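Local coordinates for sensor protein (Bacteroides thetaiotaomicron, PDB 2X7X) that binds fructose through this periplasmic domain of a hybrid two-component system, the whole protein probably being a sensor histidine kinase and DNA-binding transcription regulator, at residues Q13-S18 / V93-L98. Numbering follows the deposited sequence.
Sequences QCSDDS and VDRKIL. With FRU (beta-D-fructofuranose), chain E.
Cys14 meets Arg95 where two loops converge on a bound fructose, and the residue just ahead of that arginine, Asp94, makes no contact with 13-18 but binds the sugar. Asp94 OD1 accepts a hydrogen bond from FRU O6 at 2.6 Å, and OD1 also bonds to Tyr245; OD2 is turned to Arg20 and Ser69, so both carboxylate oxygens are engaged. Arg95 follows, CG anti to its own carbonyl carbon (chi1 -51°) and the chain extended on to NE, which brings the guanidinium edge to the sugar and one face to Cys14. Arg95 NE donates to FRU O6 at 2.9 Å in a nearly straight bond (165°), while Arg95 NH2 gives a longer one, 3.3 Å, to FRU O5, which sits in the guanidinium plane at its edge. One hydroxyl of the fructose thus joins Asp94 to Arg95. Over a face of the same group lies Cys14 SG, 3.4 Å from Arg95 CZ, a van der Waals contact with no hydrogen bond between 13-18 and 93-98. Both loops leave the carboxyl ends of parallel strands, 8-13 and 90-93, as in the periplasmic binding protein fold, where such loops line the ligand cleft between two lobes. Arg95 NH1 binds the carbonyl oxygen of Asn71, fixing the group's rotation. A leucine here would probably leave FRU O5 and O6 without these donors and the Asn71 carbonyl without its mate. At the far end of the sugar, Asp17 OD1 accepts a hydrogen bond from FRU O1 at 2.7 Å, and Ser15 OG adds a weak bond to that hydroxyl; Asp17 OD2 meanwhile caps helix 18-31 at the backbone N of Arg20.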
loop_
_atom_site.group_PDB
_atom_site.type_symbol
_atom_site.label_atom_id
_atom_site.label_comp_id
_atom_site.label_asym_id
_atom_site.label_seq_id
_atom_site.Cartn_x
_atom_site.Cartn_y
_atom_site.Cartn_z
ATOM N N GLN A 13 -18.706 -12.680 17.095
ATOM C CA GLN A 13 -17.825 -12.999 15.982
ATOM C C GLN A 13 -17.867 -14.500 15.742
ATOM O O GLN A 13 -17.746 -15.277 16.686
ATOM C CB GLN A 13 -16.412 -12.529 16.336
ATOM C CG GLN A 13 -15.463 -12.342 15.192
ATOM C CD GLN A 13 -15.746 -11.110 14.368
ATOM O OE1 GLN A 13 -16.545 -11.155 13.434
ATOM N NE2 GLN A 13 -15.059 -10.012 14.673
ATOM N N CYS A 14 -18.038 -14.901 14.484
ATOM C CA CYS A 14 -18.237 -16.311 14.140
ATOM C C CYS A 14 -17.008 -17.188 14.377
ATOM O O CYS A 14 -17.118 -18.400 14.586
ATOM C CB CYS A 14 -18.721 -16.451 12.691
ATOM S SG CYS A 14 -17.651 -15.680 11.433
ATOM N N SER A 15 -15.834 -16.579 14.354
ATOM C CA SER A 15 -14.613 -17.339 14.557
ATOM C C SER A 15 -13.467 -16.451 14.987
ATOM O O SER A 15 -13.651 -15.246 15.172
ATOM C CB SER A 15 -14.240 -18.131 13.289
ATOM O OG SER A 15 -14.406 -17.364 12.118
ATOM N N ASP A 16 -12.292 -17.064 15.141
ATOM C CA ASP A 16 -11.085 -16.361 15.596
ATOM C C ASP A 16 -9.834 -16.776 14.820
ATOM O O ASP A 16 -9.468 -17.946 14.813
ATOM C CB ASP A 16 -10.861 -16.599 17.082
ATOM C CG ASP A 16 -9.578 -15.985 17.564
ATOM O OD1 ASP A 16 -9.477 -14.726 17.533
ATOM O OD2 ASP A 16 -8.664 -16.765 17.934
ATOM N N ASP A 17 -9.186 -15.798 14.191
ATOM C CA ASP A 17 -8.023 -15.995 13.307
ATOM C C ASP A 17 -7.406 -14.626 12.993
ATOM O O ASP A 17 -7.890 -13.606 13.482
ATOM C CB ASP A 17 -8.450 -16.683 12.002
ATOM C CG ASP A 17 -9.726 -16.070 11.400
ATOM O OD1 ASP A 17 -10.690 -16.840 11.190
ATOM O OD2 ASP A 17 -9.779 -14.833 11.161
ATOM N N SER A 18 -6.374 -14.592 12.151
ATOM C CA SER A 18 -5.668 -13.334 11.861
ATOM C C SER A 18 -6.520 -12.289 11.125
ATOM O O SER A 18 -6.239 -11.086 11.212
ATOM C CB SER A 18 -4.353 -13.589 11.116
ATOM O OG SER A 18 -4.600 -14.165 9.854
ATOM N N VAL A 93 -22.048 -7.640 9.847
ATOM C CA VAL A 93 -20.780 -7.492 9.143
ATOM C C VAL A 93 -20.419 -8.756 8.371
ATOM O O VAL A 93 -20.553 -9.873 8.903
ATOM C CB VAL A 93 -19.606 -7.161 10.104
ATOM C CG1 VAL A 93 -18.362 -6.852 9.299
ATOM C CG2 VAL A 93 -19.933 -5.966 10.940
ATOM N N ASP A 94 -19.950 -8.571 7.133
ATOM C CA ASP A 94 -19.275 -9.638 6.371
ATOM C C ASP A 94 -20.214 -10.804 6.004
ATOM O O ASP A 94 -20.522 -10.994 4.833
ATOM C CB ASP A 94 -17.963 -10.064 7.090
ATOM C CG ASP A 94 -17.628 -11.533 6.929
ATOM O OD1 ASP A 94 -17.523 -12.023 5.786
ATOM O OD2 ASP A 94 -17.435 -12.215 7.956
ATOM N N ARG A 95 -20.674 -11.573 6.983
ATOM C CA ARG A 95 -21.655 -12.617 6.716
ATOM C C ARG A 95 -23.063 -12.098 6.957
ATOM O O ARG A 95 -23.250 -11.166 7.732
ATOM C CB ARG A 95 -21.384 -13.835 7.570
ATOM C CG ARG A 95 -19.972 -14.279 7.459
ATOM C CD ARG A 95 -19.784 -15.702 7.893
ATOM N NE ARG A 95 -18.364 -16.032 7.825
ATOM C CZ ARG A 95 -17.820 -17.131 8.323
ATOM N NH1 ARG A 95 -18.558 -18.051 8.946
ATOM N NH2 ARG A 95 -16.523 -17.297 8.202
ATOM N N LYS A 96 -24.040 -12.688 6.272
ATOM C CA LYS A 96 -25.432 -12.215 6.300
ATOM C C LYS A 96 -26.372 -13.245 6.946
ATOM O O LYS A 96 -25.987 -14.390 7.203
ATOM C CB LYS A 96 -25.955 -11.975 4.874
ATOM C CG LYS A 96 -25.343 -10.854 4.047
ATOM C CD LYS A 96 -25.704 -11.139 2.586
ATOM C CE LYS A 96 -25.207 -10.101 1.618
ATOM N NZ LYS A 96 -25.330 -10.588 0.200
ATOM N N ILE A 97 -27.618 -12.826 7.168
ATOM C CA ILE A 97 -28.699 -13.729 7.555
ATOM C C ILE A 97 -29.729 -13.778 6.430
ATOM O O ILE A 97 -29.489 -13.248 5.339
ATOM C CB ILE A 97 -29.355 -13.330 8.898
ATOM C CG1 ILE A 97 -29.887 -11.897 8.850
ATOM C CG2 ILE A 97 -28.373 -13.513 10.048
ATOM C CD1 ILE A 97 -30.790 -11.530 10.010
ATOM N N LEU A 98 -30.874 -14.405 6.690
ATOM C CA LEU A 98 -31.862 -14.643 5.644
ATOM C C LEU A 98 -33.137 -13.812 5.763
ATOM O O LEU A 98 -34.167 -14.165 5.197
ATOM C CB LEU A 98 -32.184 -16.140 5.556
ATOM C CG LEU A 98 -30.981 -17.041 5.253
ATOM C CD1 LEU A 98 -31.403 -18.492 5.175
ATOM C CD2 LEU A 98 -30.240 -16.597 3.972
HETATM C C1 FRU E . -12.256 -14.955 8.590
HETATM C C2 FRU E . -12.710 -15.677 7.334
HETATM C C3 FRU E . -11.974 -15.186 6.091
HETATM C C4 FRU E . -13.072 -15.195 5.046
HETATM C C5 FRU E . -14.258 -14.706 5.866
HETATM C C6 FRU E . -15.632 -15.081 5.314
HETATM O O1 FRU E . -12.692 -15.675 9.741
HETATM O O2 FRU E . -12.552 -17.086 7.539
HETATM O O3 FRU E . -10.839 -15.998 5.753
HETATM O O4 FRU E . -12.777 -14.360 3.921
HETATM O O5 FRU E . -14.083 -15.378 7.116
HETATM O O6 FRU E . -16.657 -14.453 6.110
#